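Local coordinates for conserved hypothetical protein (Caulobacter vibrioides, PDB 1XFJ), which probably acts as a purine nucleoside phosphorylase of the YfiH/LACC1 family, cleaving inosine with phosphate and perhaps also deaminating adenosine, at residues L6-S11 and A23-Q28; G164-P169 and R222-R227; K170-G175 and R202-P207. One frame throughout, in Å; residues are numbered along the deposited sequence.

Contact 1 of 3, residues L6-S11 and A23-Q28; sequences LPTVQS and AFFTRQ
Val-9 and Phe-24 face each other as a hydrogen-bonded antiparallel pair, and the tight part of this contact is built on them. Val-9 N donates a hydrogen bond to Phe-24 O at 2.9 Å, and Phe-24 N donates one back to Val-9 O at 3.1 Å. On the face of the sheet that carries these two side chains, Val-9 CB and Phe-24 CB meet at 3.9 Å. The Phe-24 ring turns so that its CD2 lies 3.4 Å from Val-9 O, near the ring plane; CG anti to the carbonyl carbon (chi1 -67°) sets it there. Beyond the pair, Phe-24 packs on Val-162, Pro-116 and Leu-118.

On the face of Thr-8 and Phe-25, the Thr-8 methyl CG2 lies alongside the phenyl ring, 3.6 Å from Phe-25 CE1, while Leu-6 CD1 reaches the same ring atom at 3.9 Å. Trp-62 of helix 49-62 meets Phe-25 edge-to-face.

Toward Gln-28 the direct pairing stops and water takes over. One water donates to Pro-7 O at 2.6 Å and to Gln-28 O, and accepts from Thr-26 N and Thr-26 OG1, so four bonds hold it between the chains. Here Pro-7 CD comes no nearer to Gln-28 O than 3.8 Å, and both residues are partly exposed. Thr-26 OG1 also accepts from Gln-28 N, closing an ST turn. Strand 8-9 is thus a short antiparallel edge strand of a five-stranded mixed sheet, its pairing continued by a water bridge.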
loop_
_atom_site.group_PDB
_atom_site.type_symbol
_atom_site.label_atom_id
_atom_site.label_comp_id
_atom_site.label_asym_id
_atom_site.label_seq_id
_atom_site.Cartn_x
_atom_site.Cartn_y
_atom_site.Cartn_z
ATOM N N LEU A 6 5.348 18.150 -2.042
ATOM C CA LEU A 6 4.697 17.180 -1.167
ATOM C C LEU A 6 5.724 16.299 -0.467
ATOM O O LEU A 6 6.634 15.767 -1.105
ATOM C CB LEU A 6 3.750 16.276 -1.963
ATOM C CG LEU A 6 2.433 16.856 -2.483
ATOM C CD1 LEU A 6 1.678 15.777 -3.263
ATOM C CD2 LEU A 6 1.592 17.351 -1.312
ATOM N N PRO A 7 5.607 16.153 0.862
ATOM C CA PRO A 7 6.548 15.308 1.601
ATOM C C PRO A 7 6.310 13.860 1.187
ATOM O O PRO A 7 5.165 13.443 0.986
ATOM C CB PRO A 7 6.161 15.548 3.057
ATOM C CG PRO A 7 5.648 16.960 3.038
ATOM C CD PRO A 7 4.792 16.958 1.791
ATOM N N THR A 8 7.380 13.089 1.053
ATOM C CA THR A 8 7.227 11.697 0.663
ATOM C C THR A 8 8.268 10.815 1.310
ATOM O O THR A 8 9.305 11.286 1.776
ATOM C CB THR A 8 7.375 11.502 -0.867
ATOM O OG1 THR A 8 8.710 11.847 -1.263
ATOM C CG2 THR A 8 6.386 12.374 -1.628
ATOM N N VAL A 9 7.963 9.525 1.352
ATOM C CA VAL A 9 8.894 8.540 1.863
ATOM C C VAL A 9 9.294 7.791 0.604
ATOM O O VAL A 9 8.441 7.277 -0.116
ATOM C CB VAL A 9 8.232 7.547 2.839
ATOM C CG1 VAL A 9 9.198 6.413 3.150
ATOM C CG2 VAL A 9 7.835 8.265 4.122
ATOM N N GLN A 10 10.584 7.759 0.313
ATOM C CA GLN A 10 11.044 7.050 -0.867
ATOM C C GLN A 10 12.043 5.986 -0.477
ATOM O O GLN A 10 12.701 6.089 0.558
ATOM C CB GLN A 10 11.669 8.019 -1.862
ATOM C CG GLN A 10 10.657 8.896 -2.564
ATOM C CD GLN A 10 11.300 9.761 -3.616
ATOM O OE1 GLN A 10 12.173 10.575 -3.314
ATOM N NE2 GLN A 10 10.882 9.589 -4.862
ATOM N N SER A 11 12.141 4.961 -1.317
ATOM C CA SER A 11 13.044 3.844 -1.090
ATOM C C SER A 11 14.260 3.875 -2.006
ATOM O O SER A 11 14.145 4.151 -3.202
ATOM C CB SER A 11 12.305 2.525 -1.308
ATOM O OG SER A 11 13.226 1.455 -1.424
ATOM N N ALA A 23 6.428 6.870 -4.777
ATOM C CA ALA A 23 6.313 7.613 -3.537
ATOM C C ALA A 23 5.291 7.021 -2.593
ATOM O O ALA A 23 4.233 6.555 -3.011
ATOM C CB ALA A 23 5.954 9.065 -3.822
ATOM N N PHE A 24 5.644 7.020 -1.313
ATOM C CA PHE A 24 4.754 6.572 -0.253
ATOM C C PHE A 24 4.430 7.917 0.390
ATOM O O PHE A 24 5.273 8.513 1.057
ATOM C CB PHE A 24 5.497 5.668 0.735
ATOM C CG PHE A 24 5.928 4.353 0.149
ATOM C CD1 PHE A 24 4.999 3.343 -0.090
ATOM C CD2 PHE A 24 7.261 4.127 -0.182
ATOM C CE1 PHE A 24 5.395 2.122 -0.651
ATOM C CE2 PHE A 24 7.668 2.916 -0.742
ATOM C CZ PHE A 24 6.731 1.910 -0.977
ATOM N N PHE A 25 3.220 8.412 0.163
ATOM C CA PHE A 25 2.845 9.708 0.701
ATOM C C PHE A 25 2.529 9.702 2.186
ATOM O O PHE A 25 2.277 8.650 2.784
ATOM C CB PHE A 25 1.670 10.272 -0.103
ATOM C CG PHE A 25 2.041 10.630 -1.512
ATOM C CD1 PHE A 25 2.669 11.841 -1.784
ATOM C CD2 PHE A 25 1.848 9.722 -2.550
ATOM C CE1 PHE A 25 3.110 12.145 -3.072
ATOM C CE2 PHE A 25 2.284 10.011 -3.844
ATOM C CZ PHE A 25 2.919 11.228 -4.106
ATOM N N THR A 26 2.571 10.892 2.778
ATOM C CA THR A 26 2.278 11.062 4.191
ATOM C C THR A 26 0.929 11.763 4.311
ATOM O O THR A 26 0.215 11.936 3.316
ATOM C CB THR A 26 3.356 11.917 4.905
ATOM O OG1 THR A 26 3.237 13.285 4.497
ATOM C CG2 THR A 26 4.754 11.410 4.562
ATOM N N ARG A 27 0.580 12.166 5.526
ATOM C CA ARG A 27 -0.683 12.848 5.767
ATOM C C ARG A 27 -0.543 14.345 5.496
ATOM O O ARG A 27 -1.534 15.069 5.459
ATOM C CB ARG A 27 -1.122 12.637 7.220
ATOM C CG ARG A 27 -0.226 13.330 8.235
ATOM C CD ARG A 27 -0.719 13.090 9.648
ATOM N NE ARG A 27 -2.099 13.535 9.822
ATOM C CZ ARG A 27 -2.847 13.236 10.878
ATOM N NH1 ARG A 27 -2.343 12.493 11.856
ATOM N NH2 ARG A 27 -4.100 13.669 10.955
ATOM N N GLN A 28 0.689 14.799 5.293
ATOM C CA GLN A 28 0.955 16.219 5.063
ATOM C C GLN A 28 0.929 16.701 3.611
ATOM O O GLN A 28 1.217 15.939 2.683
ATOM C CB GLN A 28 2.301 16.589 5.700
ATOM C CG GLN A 28 2.283 16.571 7.223
ATOM C CD GLN A 28 3.595 17.029 7.838
ATOM O OE1 GLN A 28 4.310 17.847 7.261
ATOM N NE2 GLN A 28 3.908 16.514 9.024
HETATM O O HOH W 1 2.695 13.649 1.909
#

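Contact 2 of 3, residues G164-P169 and R222-R227; sequences GPCIGP and REWVGR. With ACT (acetate ion), chain B.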
loop_
_atom_site.group_PDB
_atom_site.type_symbol
_atom_site.label_atom_id
_atom_site.label_comp_id
_atom_site.label_asym_id
_atom_site.label_seq_id
_atom_site.Cartn_x
_atom_site.Cartn_y
_atom_site.Cartn_z
ATOM N N GLY A 164 5.765 -0.166 1.999
ATOM C CA GLY A 164 5.792 1.185 2.527
ATOM C C GLY A 164 5.376 1.320 3.977
ATOM O O GLY A 164 5.354 0.334 4.721
ATOM N N PRO A 165 5.049 2.545 4.413
ATOM C CA PRO A 165 4.631 2.780 5.796
ATOM C C PRO A 165 3.404 1.927 6.093
ATOM O O PRO A 165 2.513 1.800 5.258
ATOM C CB PRO A 165 4.306 4.274 5.814
ATOM C CG PRO A 165 5.181 4.837 4.725
ATOM C CD PRO A 165 5.034 3.798 3.638
ATOM N N CYS A 166 3.370 1.330 7.277
ATOM C CA CYS A 166 2.247 0.494 7.680
ATOM C C CYS A 166 2.319 0.334 9.189
ATOM O O CYS A 166 3.226 0.869 9.822
ATOM C CB CYS A 166 2.317 -0.874 6.988
ATOM S SG CYS A 166 3.750 -1.895 7.425
ATOM N N ILE A 167 1.368 -0.386 9.773
ATOM C CA ILE A 167 1.396 -0.572 11.211
ATOM C C ILE A 167 2.559 -1.513 11.533
ATOM O O ILE A 167 2.671 -2.608 10.977
ATOM C CB ILE A 167 0.042 -1.117 11.727
ATOM C CG1 ILE A 167 0.026 -1.097 13.256
ATOM C CG2 ILE A 167 -0.228 -2.500 11.150
ATOM C CD1 ILE A 167 -1.367 -1.288 13.852
ATOM N N GLY A 168 3.437 -1.060 12.421
ATOM C CA GLY A 168 4.614 -1.835 12.774
ATOM C C GLY A 168 4.448 -2.952 13.785
ATOM O O GLY A 168 3.443 -3.020 14.489
ATOM N N PRO A 169 5.443 -3.848 13.882
ATOM C CA PRO A 169 5.426 -4.983 14.811
ATOM C C PRO A 169 5.318 -4.588 16.278
ATOM O O PRO A 169 4.972 -5.413 17.123
ATOM C CB PRO A 169 6.733 -5.708 14.496
ATOM C CG PRO A 169 7.622 -4.614 13.995
ATOM C CD PRO A 169 6.688 -3.839 13.098
ATOM N N ARG A 222 14.042 -6.612 -2.232
ATOM C CA ARG A 222 12.940 -6.086 -1.446
ATOM C C ARG A 222 13.383 -5.410 -0.159
ATOM O O ARG A 222 14.524 -5.562 0.282
ATOM C CB ARG A 222 12.004 -7.240 -1.095
ATOM C CG ARG A 222 12.740 -8.394 -0.431
ATOM C CD ARG A 222 11.866 -9.616 -0.204
ATOM N NE ARG A 222 12.558 -10.617 0.607
ATOM C CZ ARG A 222 13.380 -11.547 0.128
ATOM N NH1 ARG A 222 13.624 -11.630 -1.175
ATOM N NH2 ARG A 222 13.976 -12.389 0.962
ATOM N N GLU A 223 12.459 -4.667 0.440
ATOM C CA GLU A 223 12.718 -3.992 1.703
ATOM C C GLU A 223 11.465 -3.299 2.213
ATOM O O GLU A 223 10.508 -3.084 1.468
ATOM C CB GLU A 223 13.819 -2.941 1.553
ATOM C CG GLU A 223 13.351 -1.666 0.875
ATOM C CD GLU A 223 14.067 -0.426 1.380
ATOM O OE1 GLU A 223 13.705 0.686 0.941
ATOM O OE2 GLU A 223 14.986 -0.558 2.216
ATOM N N TRP A 224 11.479 -2.977 3.502
ATOM C CA TRP A 224 10.394 -2.246 4.139
ATOM C C TRP A 224 11.018 -0.907 4.513
ATOM O O TRP A 224 12.131 -0.874 5.040
ATOM C CB TRP A 224 9.905 -2.952 5.405
ATOM C CG TRP A 224 8.884 -2.142 6.164
ATOM C CD1 TRP A 224 7.847 -1.432 5.628
ATOM C CD2 TRP A 224 8.790 -1.970 7.587
ATOM N NE1 TRP A 224 7.118 -0.829 6.620
ATOM C CE2 TRP A 224 7.672 -1.141 7.833
ATOM C CE3 TRP A 224 9.539 -2.436 8.676
ATOM C CZ2 TRP A 224 7.283 -0.764 9.127
ATOM C CZ3 TRP A 224 9.150 -2.062 9.967
ATOM C CH2 TRP A 224 8.030 -1.233 10.177
ATOM N N VAL A 225 10.320 0.190 4.231
ATOM C CA VAL A 225 10.850 1.516 4.541
ATOM C C VAL A 225 10.972 1.761 6.043
ATOM O O VAL A 225 11.564 2.750 6.473
ATOM C CB VAL A 225 9.986 2.627 3.907
ATOM C CG1 VAL A 225 9.976 2.465 2.395
ATOM C CG2 VAL A 225 8.572 2.579 4.464
ATOM N N GLY A 226 10.398 0.862 6.835
ATOM C CA GLY A 226 10.496 0.981 8.279
ATOM C C GLY A 226 9.836 2.177 8.942
ATOM O O GLY A 226 10.399 2.755 9.874
ATOM N N ARG A 227 8.655 2.556 8.470
ATOM C CA ARG A 227 7.921 3.670 9.064
ATOM C C ARG A 227 6.615 3.094 9.617
ATOM O O ARG A 227 5.901 2.377 8.913
ATOM C CB ARG A 227 7.638 4.757 8.016
ATOM C CG ARG A 227 8.898 5.409 7.437
ATOM C CD ARG A 227 9.721 6.099 8.524
ATOM N NE ARG A 227 9.047 7.284 9.052
ATOM C CZ ARG A 227 9.061 8.481 8.471
ATOM N NH1 ARG A 227 9.722 8.667 7.335
ATOM N NH2 ARG A 227 8.405 9.493 9.023
HETATM C C ACT B . 9.333 11.904 5.893
HETATM O O ACT B . 9.427 11.927 7.145
HETATM O OXT ACT B . 10.005 11.216 5.054
HETATM C CH3 ACT B . 8.280 12.810 5.288
#
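Trp-224 and Gly-164 meet through the indole N-H, which donates to Gly-164 O at 2.8 Å. The acceptor lies in the ring plane, but the bond is bent, 130° at the hydrogen, and the nitrogen stands well above the carbonyl plane rather than on a lone pair. CG anti to the backbone N (chi1 174°) swings the indole across to the 164-169 loop.

A second bond runs between backbones: Cys-166 N donates to Arg-227 O at 3.2 Å, nearly straight at 160°. Pro-165 CA also approaches Arg-227 O, at 3.4 Å, as a CA-H...O contact, so that one carbonyl receives both neighbours. Farther along the loop, Gly-168 N is taken up by Asp-228 OD1.

Van der Waals packing surrounds these polar links. Cys-166 SG sits 3.6 Å from Trp-224 NE1, oblique to the indole, in a sulfur-aromatic contact. Val-225 CG2 presses on the Gly-164 to Pro-165 peptide, 3.5 Å from Pro-165 N, and meets Pro-165 CD at 3.8 Å. One face of the indole is covered from within its own segment by Gly-226 CA, over the ring centre, and Arg-227 N, nearer the rim.

The Arg-227 side chain, bent at chi2 and chi3, leads away from the loop. Its NE forms a salt bridge with Glu-232 OE2; Trp-235 adds a cation-pi contact. The acetate, probably from the crystallisation liquor, lies at the edge of the guanidinium: NH2 of Arg-227 bonds acetate O at 3.2 Å, and the two bonds from NH1 are weak. The loop after strand 160-163 packs here on the end of strand 221-224 and the turn that follows it; the two strands are adjacent and parallel, the latter outermost in the six-stranded mixed sheet.

Contact 3 of 3, residues K170-G175 and R202-P207; sequences KSYEVG and RFFDLP
Strands 173-175 and 202-204 pair antiparallel but strongly splayed, their short axes 120° apart in direction, with Glu-173 opposite Phe-203 as a non-hydrogen-bonded pair and Val-174 opposite Arg-202 as a hydrogen-bonded one. Val-174 N donates to Arg-202 O at 2.8 Å, and Arg-202 N returns a bond to Val-174 O. Tyr-172 is the centre of an inverse gamma turn, and its carbonyl oxygen accepts from Phe-204 N at 2.9 Å.

Tyr-172 and Phe-204 carry the buried side of the contact. Their side chains run alongside each other in the same direction; CG of Phe-204, anti to the backbone N (chi1 179°), brings its ring beside the tyrosine. Tyr-172 CE2 comes in the plane of the Phe-204 ring to its edge, 3.6 Å from Phe-204 CD2; the two planes stand at 64°. Leu-206 CB touches the tyrosine at its edge, 4.0 Å from Tyr-172 CD2, and Val-174 CG1 crosses to Phe-204 CB. On the face of Glu-173 and Phe-203, the Phe-203 ring meets residues 170-173, its CE1 3.6 Å from Lys-170 O, which lies oblique to the ring.

Beyond this pair, strand 193-195 lies on the far side of strand 201-204, completing a three-stranded antiparallel sheet. Phe-178 and Phe-182 of helix 176-185 meet the Phe-204 ring, and helix 206-216 starts directly after Asp-205, whose OD1 caps Ala-208 N.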
loop_
_atom_site.group_PDB
_atom_site.type_symbol
_atom_site.label_atom_id
_atom_site.label_comp_id
_atom_site.label_asym_id
_atom_site.label_seq_id
_atom_site.Cartn_x
_atom_site.Cartn_y
_atom_site.Cartn_z
ATOM N N LYS A 170 5.612 -3.330 16.588
ATOM C CA LYS A 170 5.514 -2.869 17.968
ATOM C C LYS A 170 4.132 -2.269 18.202
ATOM O O LYS A 170 3.761 -1.960 19.337
ATOM C CB LYS A 170 6.581 -1.807 18.259
ATOM C CG LYS A 170 6.371 -0.484 17.530
ATOM C CD LYS A 170 7.508 0.490 17.810
ATOM C CE LYS A 170 7.317 1.814 17.083
ATOM N NZ LYS A 170 6.131 2.555 17.588
ATOM N N SER A 171 3.370 -2.123 17.122
ATOM C CA SER A 171 2.045 -1.513 17.195
ATOM C C SER A 171 0.852 -2.402 16.855
ATOM O O SER A 171 -0.268 -2.128 17.291
ATOM C CB SER A 171 2.006 -0.292 16.269
ATOM O OG SER A 171 2.933 0.703 16.675
ATOM N N TYR A 172 1.086 -3.455 16.082
ATOM C CA TYR A 172 0.004 -4.331 15.635
ATOM C C TYR A 172 -0.409 -5.444 16.601
ATOM O O TYR A 172 0.053 -6.579 16.489
ATOM C CB TYR A 172 0.386 -4.937 14.280
ATOM C CG TYR A 172 -0.785 -5.380 13.424
ATOM C CD1 TYR A 172 -2.094 -5.305 13.897
ATOM C CD2 TYR A 172 -0.576 -5.895 12.144
ATOM C CE1 TYR A 172 -3.168 -5.735 13.121
ATOM C CE2 TYR A 172 -1.643 -6.327 11.358
ATOM C CZ TYR A 172 -2.931 -6.247 11.855
ATOM O OH TYR A 172 -3.981 -6.700 11.098
ATOM N N GLU A 173 -1.297 -5.118 17.535
ATOM C CA GLU A 173 -1.776 -6.101 18.502
ATOM C C GLU A 173 -2.919 -6.917 17.902
ATOM O O GLU A 173 -3.819 -6.361 17.267
ATOM C CB GLU A 173 -2.268 -5.401 19.772
ATOM C CG GLU A 173 -2.761 -6.367 20.839
ATOM C CD GLU A 173 -3.265 -5.663 22.079
ATOM O OE1 GLU A 173 -4.407 -5.156 22.059
ATOM O OE2 GLU A 173 -2.512 -5.610 23.073
ATOM N N VAL A 174 -2.881 -8.233 18.101
ATOM C CA VAL A 174 -3.928 -9.109 17.582
ATOM C C VAL A 174 -4.309 -10.183 18.598
ATOM O O VAL A 174 -3.594 -10.401 19.582
ATOM C CB VAL A 174 -3.489 -9.794 16.266
ATOM C CG1 VAL A 174 -3.096 -8.741 15.239
ATOM C CG2 VAL A 174 -2.334 -10.743 16.527
ATOM N N GLY A 175 -5.440 -10.845 18.356
ATOM C CA GLY A 175 -5.905 -11.889 19.255
ATOM C C GLY A 175 -5.494 -13.288 18.830
ATOM O O GLY A 175 -4.804 -13.461 17.823
ATOM N N ARG A 202 -0.975 -11.071 20.947
ATOM C CA ARG A 202 0.290 -11.240 20.246
ATOM C C ARG A 202 0.493 -9.979 19.422
ATOM O O ARG A 202 -0.461 -9.253 19.157
ATOM C CB ARG A 202 0.227 -12.426 19.278
ATOM C CG ARG A 202 0.001 -13.783 19.911
ATOM C CD ARG A 202 1.260 -14.311 20.574
ATOM N NE ARG A 202 1.087 -15.702 20.981
ATOM C CZ ARG A 202 0.285 -16.101 21.964
ATOM N NH1 ARG A 202 -0.417 -15.213 22.653
ATOM N NH2 ARG A 202 0.171 -17.394 22.245
ATOM N N PHE A 203 1.737 -9.713 19.039
ATOM C CA PHE A 203 2.037 -8.578 18.174
ATOM C C PHE A 203 2.385 -9.226 16.840
ATOM O O PHE A 203 3.208 -10.142 16.784
ATOM C CB PHE A 203 3.230 -7.770 18.693
ATOM C CG PHE A 203 2.865 -6.743 19.730
ATOM C CD1 PHE A 203 2.072 -5.648 19.396
ATOM C CD2 PHE A 203 3.312 -6.871 21.041
ATOM C CE1 PHE A 203 1.728 -4.694 20.356
ATOM C CE2 PHE A 203 2.976 -5.925 22.008
ATOM C CZ PHE A 203 2.182 -4.835 21.665
ATOM N N PHE A 204 1.744 -8.768 15.773
ATOM C CA PHE A 204 1.983 -9.319 14.448
ATOM C C PHE A 204 2.899 -8.401 13.653
ATOM O O PHE A 204 2.714 -7.184 13.638
ATOM C CB PHE A 204 0.655 -9.494 13.710
ATOM C CG PHE A 204 0.793 -10.041 12.315
ATOM C CD1 PHE A 204 1.455 -11.244 12.083
ATOM C CD2 PHE A 204 0.219 -9.374 11.236
ATOM C CE1 PHE A 204 1.538 -11.772 10.800
ATOM C CE2 PHE A 204 0.298 -9.897 9.947
ATOM C CZ PHE A 204 0.958 -11.098 9.729
ATOM N N ASP A 205 3.892 -9.000 13.003
ATOM C CA ASP A 205 4.847 -8.254 12.192
ATOM C C ASP A 205 4.377 -8.304 10.739
ATOM O O ASP A 205 4.818 -9.147 9.960
ATOM C CB ASP A 205 6.239 -8.886 12.316
ATOM C CG ASP A 205 7.341 -7.982 11.797
ATOM O OD1 ASP A 205 7.045 -7.110 10.953
ATOM O OD2 ASP A 205 8.508 -8.149 12.226
ATOM N N LEU A 206 3.474 -7.395 10.381
ATOM C CA LEU A 206 2.932 -7.343 9.030
ATOM C C LEU A 206 3.988 -7.118 7.948
ATOM O O LEU A 206 4.062 -7.880 6.984
ATOM C CB LEU A 206 1.859 -6.250 8.940
ATOM C CG LEU A 206 1.156 -6.096 7.590
ATOM C CD1 LEU A 206 0.398 -7.364 7.241
ATOM C CD2 LEU A 206 0.204 -4.913 7.658
ATOM N N PRO A 207 4.817 -6.070 8.084
ATOM C CA PRO A 207 5.824 -5.863 7.039
ATOM C C PRO A 207 6.724 -7.078 6.818
ATOM O O PRO A 207 7.058 -7.408 5.683
ATOM C CB PRO A 207 6.583 -4.625 7.524
ATOM C CG PRO A 207 6.400 -4.661 9.012
ATOM C CD PRO A 207 4.957 -5.070 9.154
#

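In the fold
Contact 1 and contact 2, with centres 13 Å apart, touch directly: Ser-11 OG lies 2.5 Å from Glu-223 OE1, a probable hydrogen bond, and Phe-24 CB packs 3.5 Å from Pro-165 CD. Contact 3 is nested in the chain loop that contact 2 closes, and their centres are likewise 13 Å apart. The two touch where Trp-224 CD2 meets Pro-207 CB at 3.5 Å and Ile-167 CG2 meets Tyr-172 CD2 at 3.6 Å. Contacts 1 and 3 stay separate, with centres 23 Å and nearest atoms about 11 Å apart. The acetate beside Arg-227 also lies close to Val-9, so contacts 1 and 2 share its surroundings.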